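Local coordinates for protein redox-sensing transcriptional repressor rex (Thermoanaerobacter ethanolicus, PDB 3WG9) that probably represses transcription by binding DNA as a homodimer and releasing or holding its sites according to the cellular NADH/NAD(+) redox state, at residues Leu15-Arg20 and Glu40-Thr45; Glu24-Asp29 and Asn67-Tyr72; Lys83-Ile88 and Ile147-Leu152; Ala169-Ile174 and Asp186-Glu191. All blocks are in the same frame, centred on the assembly; numbering follows the deposited sequence.

Contact 1: residues Leu15-Arg20 and Glu40-Thr45; sequences LPRYHR and EKMGVT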
loop_
_atom_site.group_PDB
_atom_site.type_symbol
_atom_site.label_atom_id
_atom_site.label_comp_id
_atom_site.label_asym_id
_atom_site.label_seq_id
_atom_site.Cartn_x
_atom_site.Cartn_y
_atom_site.Cartn_z
ATOM N N LEU B 15 7.099 -1.486 -11.846
ATOM C CA LEU B 15 8.540 -1.783 -11.615
ATOM C C LEU B 15 8.896 -2.340 -10.238
ATOM O O LEU B 15 9.752 -3.225 -10.132
ATOM C CB LEU B 15 9.445 -0.567 -11.941
ATOM C CG LEU B 15 9.338 -0.004 -13.383
ATOM C CD1 LEU B 15 10.108 1.308 -13.553
ATOM C CD2 LEU B 15 9.907 -1.056 -14.403
ATOM N N PRO B 16 8.352 -1.750 -9.147
ATOM C CA PRO B 16 8.629 -2.381 -7.847
ATOM C C PRO B 16 8.080 -3.802 -7.715
ATOM O O PRO B 16 8.669 -4.579 -6.974
ATOM C CB PRO B 16 8.005 -1.418 -6.811
ATOM C CG PRO B 16 7.870 -0.083 -7.627
ATOM C CD PRO B 16 7.521 -0.551 -9.010
ATOM N N ARG B 17 6.954 -4.097 -8.352
ATOM C CA ARG B 17 6.437 -5.475 -8.361
ATOM C C ARG B 17 7.453 -6.404 -9.050
ATOM O O ARG B 17 7.795 -7.470 -8.514
ATOM C CB ARG B 17 5.089 -5.556 -9.064
ATOM C CG ARG B 17 3.990 -4.635 -8.475
ATOM C CD ARG B 17 2.665 -4.850 -9.243
ATOM N NE ARG B 17 2.296 -6.267 -9.215
ATOM C CZ ARG B 17 1.838 -6.951 -10.268
ATOM N NH1 ARG B 17 1.693 -6.364 -11.448
ATOM N NH2 ARG B 17 1.496 -8.220 -10.126
ATOM N N TYR B 18 8.058 -5.979 -10.176
ATOM C CA TYR B 18 9.079 -6.883 -10.755
ATOM C C TYR B 18 10.247 -7.063 -9.802
ATOM O O TYR B 18 10.741 -8.190 -9.596
ATOM C CB TYR B 18 9.606 -6.321 -12.067
ATOM C CG TYR B 18 8.549 -6.013 -13.106
ATOM C CD1 TYR B 18 7.398 -6.786 -13.246
ATOM C CD2 TYR B 18 8.750 -4.981 -14.001
ATOM C CE1 TYR B 18 6.454 -6.512 -14.238
ATOM C CE2 TYR B 18 7.844 -4.728 -15.014
ATOM C CZ TYR B 18 6.688 -5.474 -15.126
ATOM O OH TYR B 18 5.793 -5.120 -16.120
ATOM N N HIS B 19 10.700 -5.963 -9.183
ATOM C CA HIS B 19 11.888 -5.987 -8.300
ATOM C C HIS B 19 11.631 -6.946 -7.110
ATOM O O HIS B 19 12.467 -7.765 -6.713
ATOM C CB HIS B 19 12.080 -4.543 -7.773
ATOM C CG HIS B 19 13.297 -4.347 -6.932
ATOM N ND1 HIS B 19 13.266 -4.372 -5.549
ATOM C CD2 HIS B 19 14.585 -4.118 -7.277
ATOM C CE1 HIS B 19 14.482 -4.152 -5.078
ATOM N NE2 HIS B 19 15.304 -3.998 -6.107
ATOM N N ARG B 20 10.467 -6.835 -6.508
ATOM C CA ARG B 20 10.130 -7.648 -5.325
ATOM C C ARG B 20 10.046 -9.165 -5.657
ATOM O O ARG B 20 10.451 -10.019 -4.880
ATOM C CB ARG B 20 8.744 -7.166 -4.815
ATOM C CG ARG B 20 8.261 -7.798 -3.464
ATOM C CD ARG B 20 7.123 -6.971 -2.787
ATOM N NE ARG B 20 6.110 -6.477 -3.709
ATOM C CZ ARG B 20 5.106 -7.204 -4.209
ATOM N NH1 ARG B 20 5.019 -8.486 -3.891
ATOM N NH2 ARG B 20 4.191 -6.687 -5.052
ATOM N N GLU B 40 3.290 -14.830 -16.191
ATOM C CA GLU B 40 2.253 -15.550 -15.427
ATOM C C GLU B 40 2.227 -15.072 -13.973
ATOM O O GLU B 40 1.181 -14.795 -13.440
ATOM C CB GLU B 40 2.441 -17.060 -15.506
ATOM C CG GLU B 40 1.957 -17.573 -16.860
ATOM C CD GLU B 40 2.286 -19.046 -17.144
ATOM O OE1 GLU B 40 1.839 -19.531 -18.214
ATOM O OE2 GLU B 40 3.008 -19.703 -16.346
ATOM N N LYS B 41 3.392 -14.903 -13.376
ATOM C CA LYS B 41 3.475 -14.450 -11.996
ATOM C C LYS B 41 2.945 -13.015 -11.818
ATOM O O LYS B 41 2.197 -12.730 -10.888
ATOM C CB LYS B 41 4.902 -14.554 -11.486
ATOM C CG LYS B 41 5.019 -14.047 -10.054
ATOM C CD LYS B 41 4.600 -15.088 -8.966
ATOM C CE LYS B 41 4.281 -14.316 -7.649
ATOM N NZ LYS B 41 4.484 -15.115 -6.401
ATOM N N MET B 42 3.295 -12.121 -12.742
ATOM C CA MET B 42 2.952 -10.717 -12.611
ATOM C C MET B 42 1.563 -10.340 -13.071
ATOM O O MET B 42 1.085 -9.257 -12.735
ATOM C CB MET B 42 3.983 -9.887 -13.392
ATOM C CG MET B 42 5.376 -10.120 -12.853
ATOM S SD MET B 42 5.585 -9.458 -11.142
ATOM C CE MET B 42 4.715 -7.947 -11.352
ATOM N N GLY B 43 0.930 -11.185 -13.882
ATOM C CA GLY B 43 -0.356 -10.814 -14.422
ATOM C C GLY B 43 -0.179 -9.702 -15.451
ATOM O O GLY B 43 -1.083 -8.893 -15.650
ATOM N N VAL B 44 0.997 -9.648 -16.087
ATOM C CA VAL B 44 1.317 -8.621 -17.093
ATOM C C VAL B 44 1.811 -9.421 -18.355
ATOM O O VAL B 44 2.597 -10.325 -18.206
ATOM C CB VAL B 44 2.462 -7.681 -16.548
ATOM C CG1 VAL B 44 2.832 -6.658 -17.560
ATOM C CG2 VAL B 44 2.033 -6.940 -15.225
ATOM N N THR B 45 1.361 -9.101 -19.565
ATOM C CA THR B 45 1.843 -9.863 -20.731
ATOM C C THR B 45 3.367 -9.834 -20.864
ATOM O O THR B 45 4.019 -8.835 -20.494
ATOM C CB THR B 45 1.238 -9.344 -22.008
ATOM O OG1 THR B 45 1.698 -8.001 -22.246
ATOM C CG2 THR B 45 -0.312 -9.440 -21.964
#

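Contact 2: residues Glu24-Asp29 and Asn67-Tyr72; sequences ELLKND and NVEELY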
loop_
_atom_site.group_PDB
_atom_site.type_symbol
_atom_site.label_atom_id
_atom_site.label_comp_id
_atom_site.label_asym_id
_atom_site.label_seq_id
_atom_site.Cartn_x
_atom_site.Cartn_y
_atom_site.Cartn_z
ATOM N N GLU B 24 12.845 -12.333 -4.430
ATOM C CA GLU B 24 12.479 -13.608 -3.847
ATOM C C GLU B 24 13.171 -14.761 -4.576
ATOM O O GLU B 24 13.731 -15.642 -3.933
ATOM C CB GLU B 24 10.967 -13.748 -3.868
ATOM C CG GLU B 24 10.383 -15.091 -3.396
ATOM C CD GLU B 24 8.861 -15.113 -3.571
ATOM O OE1 GLU B 24 8.307 -16.074 -4.158
ATOM O OE2 GLU B 24 8.219 -14.113 -3.176
ATOM N N LEU B 25 13.195 -14.706 -5.904
ATOM C CA LEU B 25 13.913 -15.679 -6.729
ATOM C C LEU B 25 15.418 -15.629 -6.472
ATOM O O LEU B 25 16.082 -16.663 -6.418
ATOM C CB LEU B 25 13.631 -15.443 -8.227
ATOM C CG LEU B 25 12.238 -15.486 -8.871
ATOM C CD1 LEU B 25 12.330 -15.046 -10.326
ATOM C CD2 LEU B 25 11.553 -16.852 -8.787
ATOM N N LEU B 26 15.969 -14.433 -6.343
ATOM C CA LEU B 26 17.376 -14.292 -6.072
ATOM C C LEU B 26 17.719 -14.879 -4.694
ATOM O O LEU B 26 18.745 -15.545 -4.536
ATOM C CB LEU B 26 17.818 -12.830 -6.195
ATOM C CG LEU B 26 19.296 -12.566 -5.933
ATOM C CD1 LEU B 26 20.224 -13.046 -7.066
ATOM C CD2 LEU B 26 19.462 -11.082 -5.655
ATOM N N LYS B 27 16.828 -14.703 -3.722
ATOM C CA LYS B 27 17.035 -15.302 -2.407
ATOM C C LYS B 27 17.011 -16.832 -2.448
ATOM O O LYS B 27 17.741 -17.475 -1.700
ATOM C CB LYS B 27 15.985 -14.804 -1.424
ATOM C CG LYS B 27 16.484 -14.666 -0.006
ATOM C CD LYS B 27 15.766 -13.494 0.660
ATOM C CE LYS B 27 15.650 -12.294 -0.297
ATOM N NZ LYS B 27 15.006 -11.074 0.331
ATOM N N ASN B 28 16.160 -17.402 -3.298
ATOM C CA ASN B 28 16.075 -18.863 -3.509
ATOM C C ASN B 28 17.098 -19.374 -4.511
ATOM O O ASN B 28 16.999 -20.499 -5.001
ATOM C CB ASN B 28 14.681 -19.268 -4.004
ATOM C CG ASN B 28 13.578 -18.879 -3.053
ATOM O OD1 ASN B 28 13.836 -18.396 -1.966
ATOM N ND2 ASN B 28 12.333 -19.106 -3.453
ATOM N N ASP B 29 18.056 -18.523 -4.844
ATOM C CA ASP B 29 19.048 -18.827 -5.861
ATOM C C ASP B 29 18.518 -19.414 -7.162
ATOM O O ASP B 29 19.177 -20.255 -7.775
ATOM C CB ASP B 29 20.162 -19.705 -5.288
ATOM C CG ASP B 29 21.309 -18.880 -4.725
ATOM O OD1 ASP B 29 21.987 -18.189 -5.526
ATOM O OD2 ASP B 29 21.538 -18.929 -3.494
ATOM N N ASN B 67 18.241 -13.478 -16.845
ATOM C CA ASN B 67 19.054 -13.772 -15.681
ATOM C C ASN B 67 18.484 -12.989 -14.481
ATOM O O ASN B 67 18.297 -11.767 -14.542
ATOM C CB ASN B 67 20.520 -13.360 -15.941
ATOM C CG ASN B 67 21.416 -13.663 -14.771
ATOM O OD1 ASN B 67 21.567 -12.846 -13.874
ATOM N ND2 ASN B 67 22.031 -14.858 -14.765
ATOM N N VAL B 68 18.169 -13.719 -13.422
ATOM C CA VAL B 68 17.525 -13.159 -12.247
ATOM C C VAL B 68 18.381 -12.082 -11.620
ATOM O O VAL B 68 17.900 -10.974 -11.369
ATOM C CB VAL B 68 17.226 -14.265 -11.229
ATOM C CG1 VAL B 68 16.872 -13.677 -9.865
ATOM C CG2 VAL B 68 16.136 -15.174 -11.742
ATOM N N GLU B 69 19.652 -12.388 -11.353
ATOM C CA GLU B 69 20.481 -11.461 -10.599
ATOM C C GLU B 69 20.684 -10.176 -11.391
ATOM O O GLU B 69 20.735 -9.086 -10.818
ATOM C CB GLU B 69 21.841 -12.078 -10.235
ATOM C CG GLU B 69 22.727 -11.180 -9.350
ATOM C CD GLU B 69 24.058 -11.868 -9.018
ATOM O OE1 GLU B 69 24.015 -13.049 -8.591
ATOM O OE2 GLU B 69 25.148 -11.277 -9.253
ATOM N N GLU B 70 20.839 -10.293 -12.709
ATOM C CA GLU B 70 21.125 -9.103 -13.519
ATOM C C GLU B 70 19.867 -8.247 -13.693
ATOM O O GLU B 70 19.953 -7.019 -13.739
ATOM C CB GLU B 70 21.662 -9.498 -14.905
ATOM C CG GLU B 70 23.018 -10.180 -14.808
ATOM C CD GLU B 70 23.725 -10.347 -16.159
ATOM O OE1 GLU B 70 23.036 -10.629 -17.166
ATOM O OE2 GLU B 70 24.978 -10.193 -16.192
ATOM N N LEU B 71 18.727 -8.904 -13.857
ATOM C CA LEU B 71 17.475 -8.161 -14.004
ATOM C C LEU B 71 17.212 -7.473 -12.669
ATOM O O LEU B 71 16.900 -6.257 -12.621
ATOM C CB LEU B 71 16.327 -9.045 -14.478
ATOM C CG LEU B 71 14.910 -8.446 -14.547
ATOM C CD1 LEU B 71 14.917 -7.095 -15.257
ATOM C CD2 LEU B 71 13.898 -9.403 -15.106
ATOM N N TYR B 72 17.361 -8.242 -11.597
ATOM C CA TYR B 72 17.180 -7.670 -10.268
ATOM C C TYR B 72 18.054 -6.435 -10.056
ATOM O O TYR B 72 17.570 -5.385 -9.589
ATOM C CB TYR B 72 17.445 -8.704 -9.169
ATOM C CG TYR B 72 17.353 -8.110 -7.798
ATOM C CD1 TYR B 72 16.094 -7.865 -7.224
ATOM C CD2 TYR B 72 18.505 -7.746 -7.084
ATOM C CE1 TYR B 72 15.985 -7.306 -5.960
ATOM C CE2 TYR B 72 18.392 -7.162 -5.796
ATOM C CZ TYR B 72 17.124 -6.979 -5.255
ATOM O OH TYR B 72 16.937 -6.417 -4.009
#

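Contact 3: residues Lys83-Ile88 and Ile147-Leu152; sequences KTYNTI and IDIGIL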
loop_
_atom_site.group_PDB
_atom_site.type_symbol
_atom_site.label_atom_id
_atom_site.label_comp_id
_atom_site.label_asym_id
_atom_site.label_seq_id
_atom_site.Cartn_x
_atom_site.Cartn_y
_atom_site.Cartn_z
ATOM N N LYS B 83 20.893 4.780 -4.518
ATOM C CA LYS B 83 21.126 6.070 -3.866
ATOM C C LYS B 83 20.617 6.004 -2.422
ATOM O O LYS B 83 19.979 5.030 -2.042
ATOM C CB LYS B 83 20.383 7.210 -4.586
ATOM C CG LYS B 83 20.580 7.294 -6.096
ATOM C CD LYS B 83 22.012 7.682 -6.472
ATOM C CE LYS B 83 22.079 8.654 -7.666
ATOM N NZ LYS B 83 21.560 8.107 -8.965
ATOM N N THR B 84 20.873 7.048 -1.638
ATOM C CA THR B 84 20.276 7.194 -0.291
ATOM C C THR B 84 19.435 8.441 -0.290
ATOM O O THR B 84 19.735 9.397 -1.010
ATOM C CB THR B 84 21.340 7.391 0.848
ATOM O OG1 THR B 84 22.216 8.453 0.469
ATOM C CG2 THR B 84 22.140 6.114 1.085
ATOM N N TYR B 85 18.428 8.452 0.585
ATOM C CA TYR B 85 17.449 9.532 0.649
ATOM C C TYR B 85 17.299 9.834 2.150
ATOM O O TYR B 85 17.139 8.926 2.973
ATOM C CB TYR B 85 16.073 9.068 0.071
ATOM C CG TYR B 85 16.185 8.623 -1.364
ATOM C CD1 TYR B 85 16.173 9.554 -2.406
ATOM C CD2 TYR B 85 16.421 7.284 -1.668
ATOM C CE1 TYR B 85 16.386 9.152 -3.739
ATOM C CE2 TYR B 85 16.646 6.857 -3.001
ATOM C CZ TYR B 85 16.643 7.813 -4.021
ATOM O OH TYR B 85 16.847 7.408 -5.331
ATOM N N ASN B 86 17.370 11.106 2.489
ATOM C CA ASN B 86 17.141 11.539 3.876
ATOM C C ASN B 86 15.638 11.764 4.080
ATOM O O ASN B 86 15.031 12.486 3.302
ATOM C CB ASN B 86 17.888 12.835 4.098
ATOM C CG ASN B 86 19.423 12.642 4.027
ATOM O OD1 ASN B 86 19.912 11.519 4.195
ATOM N ND2 ASN B 86 20.144 13.716 3.705
ATOM N N THR B 87 15.088 11.133 5.111
ATOM C CA THR B 87 13.685 11.180 5.441
ATOM C C THR B 87 13.459 11.770 6.820
ATOM O O THR B 87 14.319 11.697 7.713
ATOM C CB THR B 87 13.071 9.758 5.377
ATOM O OG1 THR B 87 13.600 8.954 6.448
ATOM C CG2 THR B 87 13.401 9.126 3.994
ATOM N N ILE B 88 12.278 12.314 7.017
ATOM C CA ILE B 88 11.773 12.601 8.327
ATOM C C ILE B 88 10.379 12.051 8.385
ATOM O O ILE B 88 9.726 11.900 7.361
ATOM C CB ILE B 88 11.713 14.117 8.620
ATOM C CG1 ILE B 88 10.848 14.878 7.599
ATOM C CG2 ILE B 88 13.123 14.709 8.616
ATOM C CD1 ILE B 88 10.818 16.416 7.814
ATOM N N ILE B 147 16.825 17.311 3.779
ATOM C CA ILE B 147 15.766 16.271 3.759
ATOM C C ILE B 147 15.082 16.193 2.399
ATOM O O ILE B 147 14.585 17.199 1.888
ATOM C CB ILE B 147 14.728 16.538 4.847
ATOM C CG1 ILE B 147 15.423 16.675 6.198
ATOM C CG2 ILE B 147 13.640 15.403 4.863
ATOM C CD1 ILE B 147 16.218 15.431 6.612
ATOM N N ASP B 148 14.975 14.975 1.887
ATOM C CA ASP B 148 14.356 14.711 0.621
ATOM C C ASP B 148 12.882 14.365 0.792
ATOM O O ASP B 148 12.095 14.827 -0.006
ATOM C CB ASP B 148 15.077 13.548 -0.058
ATOM C CG ASP B 148 16.562 13.880 -0.352
ATOM O OD1 ASP B 148 16.789 14.938 -0.968
ATOM O OD2 ASP B 148 17.463 13.185 0.180
ATOM N N ILE B 149 12.538 13.481 1.738
ATOM C CA ILE B 149 11.188 12.872 1.775
ATOM C C ILE B 149 10.556 13.172 3.140
ATOM O O ILE B 149 11.225 12.989 4.154
ATOM C CB ILE B 149 11.229 11.353 1.563
ATOM C CG1 ILE B 149 11.878 10.980 0.208
ATOM C CG2 ILE B 149 9.788 10.757 1.712
ATOM C CD1 ILE B 149 12.205 9.435 0.088
ATOM N N GLY B 150 9.379 13.799 3.164
ATOM C CA GLY B 150 8.639 13.976 4.449
ATOM C C GLY B 150 7.537 12.897 4.453
ATOM O O GLY B 150 6.757 12.737 3.500
ATOM N N ILE B 151 7.505 12.081 5.491
ATOM C CA ILE B 151 6.473 11.036 5.580
ATOM C C ILE B 151 5.421 11.489 6.569
ATOM O O ILE B 151 5.791 11.860 7.712
ATOM C CB ILE B 151 7.125 9.762 6.098
ATOM C CG1 ILE B 151 8.301 9.404 5.179
ATOM C CG2 ILE B 151 6.042 8.603 6.297
ATOM C CD1 ILE B 151 9.182 8.224 5.658
ATOM N N LEU B 152 4.145 11.514 6.159
ATOM C CA LEU B 152 3.097 12.103 6.966
ATOM C C LEU B 152 2.325 11.013 7.676
ATOM O O LEU B 152 1.711 10.153 7.000
ATOM C CB LEU B 152 2.108 12.982 6.159
ATOM C CG LEU B 152 2.583 14.217 5.393
ATOM C CD1 LEU B 152 1.344 14.845 4.694
ATOM C CD2 LEU B 152 3.246 15.251 6.316
HETATM O O HOH W 1 20.171 12.606 -0.405
#

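Contact 4: residues Ala169-Ile174 and Asp186-Glu191; sequences AGIKAI and DDVILE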
loop_
_atom_site.group_PDB
_atom_site.type_symbol
_atom_site.label_atom_id
_atom_site.label_comp_id
_atom_site.label_asym_id
_atom_site.label_seq_id
_atom_site.Cartn_x
_atom_site.Cartn_y
_atom_site.Cartn_z
ATOM N N ALA B 169 9.529 24.710 2.943
ATOM C CA ALA B 169 10.893 24.521 3.414
ATOM C C ALA B 169 11.783 23.828 2.400
ATOM O O ALA B 169 12.979 23.640 2.665
ATOM C CB ALA B 169 10.947 23.802 4.769
ATOM N N GLY B 170 11.216 23.475 1.238
ATOM C CA GLY B 170 12.001 22.862 0.184
ATOM C C GLY B 170 11.945 21.351 0.058
ATOM O O GLY B 170 12.812 20.747 -0.547
ATOM N N ILE B 171 10.971 20.719 0.703
ATOM C CA ILE B 171 10.883 19.240 0.615
ATOM C C ILE B 171 10.706 18.804 -0.837
ATOM O O ILE B 171 10.088 19.505 -1.648
ATOM C CB ILE B 171 9.707 18.668 1.513
ATOM C CG1 ILE B 171 10.009 17.215 1.915
ATOM C CG2 ILE B 171 8.347 18.698 0.796
ATOM C CD1 ILE B 171 10.880 17.168 3.086
ATOM N N LYS B 172 11.238 17.640 -1.202
ATOM C CA LYS B 172 11.096 17.211 -2.628
ATOM C C LYS B 172 9.979 16.201 -2.860
ATOM O O LYS B 172 9.462 16.056 -3.977
ATOM C CB LYS B 172 12.395 16.597 -3.175
ATOM C CG LYS B 172 13.644 17.551 -3.066
ATOM C CD LYS B 172 14.873 16.801 -3.671
ATOM C CE LYS B 172 16.115 17.713 -3.800
ATOM N NZ LYS B 172 16.538 18.218 -2.467
ATOM N N ALA B 173 9.614 15.470 -1.804
ATOM C CA ALA B 173 8.567 14.455 -1.917
ATOM C C ALA B 173 7.921 14.281 -0.558
ATOM O O ALA B 173 8.598 14.440 0.497
ATOM C CB ALA B 173 9.242 13.126 -2.246
ATOM N N ILE B 174 6.661 13.853 -0.618
ATOM C CA ILE B 174 5.876 13.537 0.544
ATOM C C ILE B 174 5.276 12.171 0.360
ATOM O O ILE B 174 4.662 11.856 -0.696
ATOM C CB ILE B 174 4.728 14.591 0.724
ATOM C CG1 ILE B 174 5.393 15.913 1.192
ATOM C CG2 ILE B 174 3.719 14.089 1.788
ATOM C CD1 ILE B 174 4.399 17.091 1.293
ATOM N N ASP B 186 3.175 21.035 -8.503
ATOM C CA ASP B 186 3.370 19.979 -9.474
ATOM C C ASP B 186 4.794 19.440 -9.447
ATOM O O ASP B 186 5.048 18.319 -9.905
ATOM C CB ASP B 186 3.086 20.497 -10.885
ATOM C CG ASP B 186 1.603 20.573 -11.199
ATOM O OD1 ASP B 186 0.768 20.142 -10.383
ATOM O OD2 ASP B 186 1.259 21.080 -12.287
ATOM N N ASP B 187 5.733 20.214 -8.917
ATOM C CA ASP B 187 7.123 19.758 -8.963
ATOM C C ASP B 187 7.476 18.872 -7.756
ATOM O O ASP B 187 8.560 18.290 -7.727
ATOM C CB ASP B 187 8.098 20.964 -8.995
ATOM C CG ASP B 187 7.932 21.853 -7.784
ATOM O OD1 ASP B 187 6.893 22.530 -7.748
ATOM O OD2 ASP B 187 8.790 21.871 -6.821
ATOM N N VAL B 188 6.605 18.841 -6.750
ATOM C CA VAL B 188 6.816 18.063 -5.539
ATOM C C VAL B 188 6.199 16.686 -5.786
ATOM O O VAL B 188 5.068 16.581 -6.263
ATOM C CB VAL B 188 6.109 18.727 -4.320
ATOM C CG1 VAL B 188 6.216 17.846 -3.020
ATOM C CG2 VAL B 188 6.758 20.142 -4.060
ATOM N N ILE B 189 6.925 15.627 -5.477
ATOM C CA ILE B 189 6.367 14.268 -5.647
ATOM C C ILE B 189 5.398 13.999 -4.498
ATOM O O ILE B 189 5.784 14.193 -3.350
ATOM C CB ILE B 189 7.474 13.200 -5.639
ATOM C CG1 ILE B 189 8.360 13.362 -6.877
ATOM C CG2 ILE B 189 6.868 11.764 -5.712
ATOM C CD1 ILE B 189 9.857 12.971 -6.655
ATOM N N LEU B 190 4.151 13.592 -4.778
ATOM C CA LEU B 190 3.245 13.262 -3.666
ATOM C C LEU B 190 2.773 11.841 -3.864
ATOM O O LEU B 190 2.195 11.549 -4.902
ATOM C CB LEU B 190 2.004 14.160 -3.618
ATOM C CG LEU B 190 0.856 13.716 -2.665
ATOM C CD1 LEU B 190 1.259 13.635 -1.141
ATOM C CD2 LEU B 190 -0.314 14.669 -2.813
ATOM N N GLU B 191 3.095 10.943 -2.934
ATOM C CA GLU B 191 2.653 9.543 -3.087
ATOM C C GLU B 191 1.678 9.254 -1.937
ATOM O O GLU B 191 2.077 9.288 -0.753
ATOM C CB GLU B 191 3.882 8.605 -3.011
ATOM C CG GLU B 191 3.566 7.090 -2.847
ATOM C CD GLU B 191 2.830 6.482 -4.064
ATOM O OE1 GLU B 191 2.574 7.201 -5.067
ATOM O OE2 GLU B 191 2.486 5.269 -3.966
HETATM O O HOH W 2 10.590 17.059 -6.112
#

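Contact 1: residues Leu15-Arg20 and Glu40-Thr45
Met42 fills the tight side of this contact, wedged between Arg17 and Tyr18 of helix 9-27. Its chain bends at both outer torsions (chi2 -67°, chi3 -42°), which folds the methyl group CE back over the arginine. Met42 CE sits over the centre of one face of the Arg17 guanidinium, 3.2 Å from Arg17 CZ. The same methyl group meets the Tyr18 ring obliquely, with Met42 CE 3.5 Å from Tyr18 CD1. Met42 SD lies at the edge of that ring, in its plane and 5.2 Å from the ring centroid. This is a Met-aromatic contact.

The guanidinium also uses its edge. Arg17 NH2 donates to the backbone Met42 O at 2.8 Å, and Arg17 NH1 adds a weak bond to the same oxygen at 3.2 Å. Met42 O lies close to the guanidinium plane, so one carbonyl is gripped by two nitrogens while the methyl group covers a face. The carbonyl belongs to the last turn of helix 35-42, just before Gly43 leaves it with positive phi.

The other side is looser. Val44 CG2 approaches the guanidinium edge, 3.8 Å from Arg17 NH1, and Val44 CG1 lies 3.6 Å from Tyr18 OH. That hydroxyl is hydrogen-bonded to Asp52. Arg17 stays partly exposed and also packs on Asp197 of the second subunit, while Gly43 is exposed to solvent. The contact joins two helices of the predicted helix-turn-helix region, within the winged-helix DNA-binding domain.

Contact 2: residues Glu24-Asp29 and Asn67-Tyr72
Leu26 carries most of this contact, spreading its two methyl groups over helix 68-78. Leu26 CD1 rests on the aliphatic part of Glu69, 3.7 Å from Glu69 CB. Leu26 CD2 meets the ring of Tyr72, 3.8 Å from Tyr72 CD2, and the two side chains cross at about a right angle. With CG anti to the backbone N (chi1 -180°), the leucine branches between these two residues. Val68 packs nearer the leucine backbone. Val68 CG1 lies against the helix backbone, 3.7 Å from Leu26 N, and also packs on Leu26 CB. Its other methyl group turns to Leu25, with Val68 CG2 4.1 Å from Leu25 CD1. No hydrogen bond links the two segments, and the contact is apolar at a partly open surface.

The pairing sets the end of helix 9-27 against the start of helix 68-78 in the winged-helix domain. Both ends are capped. Asp29, with positive phi, is the C' residue of a Schellman motif: Asp29 N bonds to Leu26 O at 3.1 Å, and Val30 N to Leu25 O. Asn67 is the N-cap of the other helix, and Asn67 OD1 accepts from Glu70 N at 2.9 Å in the carbonyl plane.

Further out, strand 32-33 lies beside both segments: Ile33 packs on Leu25 and Val68. Tyr72 OH is hydrogen-bonded to Glu23, and the Tyr72 ring stacks with His19. Glu24, a zinc ligand in another structure of this protein, points away from helix 68-78 and packs on Asp181 of the second subunit.

Contact 3: residues Lys83-Ile88 and Ile147-Leu152
The carboxylate of Asp148 is the flat group that binds across this contact. Asp148 OD2 takes Asn86 N at 3.1 Å on its anti side, with the donor 17° out of the carboxylate plane. A water donates to the same oxygen, 2.8 Å from Asp148 OD2, and also to Thr84 O. The ring of Tyr85 is met obliquely by Ile149 CD1, which lies 3.9 Å from Tyr85 CB. Phe110 meets the same ring, and Tyr85 OH bonds to Gly80 O.

Beyond these groups, strands 85-90 and 149-152 run parallel. Asn86 O accepts two backbone donors, Ile149 N at 3.1 Å and Asp148 N at 2.9 Å. Ile88 N then bonds to Ile149 O, and Ile151 N to Ile88 O. Thr87 and Ile149 point to one face of the sheet and lie side by side, Thr87 CG2 3.9 Å from Ile149 CB. Ile88 points to the other face, and its side chain crosses that of Ile147 at about a right angle, with Ile88 CG2 3.8 Å from Ile147 CD1. Helix 138-144 packs on both.

These are central strands of the Rossmann fold, and Ile151 lies near Phe177, an NADH contact in another structure of this protein. The Asn86 N to Asp148 OD2 bond adds a side-chain acceptor next to the backbone bonds of Asn86 O. Two donors on this carboxylate oxygen would probably favour the charged form.

Contact 4: residues Ala169-Ile174 and Asp186-Glu191
Three backbone hydrogen bonds join Lys172-Ile174 to Ile189-Glu191. Lys172 O accepts from Ile189 N at 3.0 Å. Ile174 then uses both its polar backbone atoms: Ile174 N donates to Ile189 O at 2.9 Å, and Ile174 O accepts from Glu191 N at 2.9 Å. The last bond is almost straight, with an angle of 176° at the hydrogen. A water 2.6 Å from Lys172 O donates to it and to Asp187 O, and so bridges the two segments just ahead of the strands. Ala173 N and O probably bond to Asp148 O and Gly150 N of the next strand.

Ala173 CB packs on Ile189 CB at 3.8 Å on one face of the sheet, beside Val202 and Leu206 of the second subunit. On the other face Ile174 CG2 meets Leu190 CD1 at 3.9 Å. The Leu190 CG stands anti to the backbone N (chi1 168°), and its CD1 branch reaches back to Ile174.

Glu191 is buried. Its OE1 forms salt bridges with Arg13 and with Arg205 of the second subunit, and OE2 a hydrogen bond with Ser198 of that subunit. Strand 189-192, paired with 173-176, is the outermost strand on this side of the chain's parallel Rossmann-fold sheet.

How the contacts relate
From the N terminus, helix 9-27 comes first and enters two contacts. Contact 1 closes a short loop back to it from helix 35-42. Contact 2 closes a longer loop from helix 68-78, and the two cross because their segments alternate along the chain. They touch through residues of helices 9-27 and 68-78. Together they hold helices 35-42 and 68-78 to helix 9-27. The chain then passes into the Rossmann domain, where contacts 3 and 4 follow in series. Contact 3 closes a wide loop between strands 85-90 and 149-152, and contact 4 a short one. Strands 149-152 and 173-176 are neighbours, so the two contacts continue one sheet. Contacts 1 and 3 have centres about 26 Å apart.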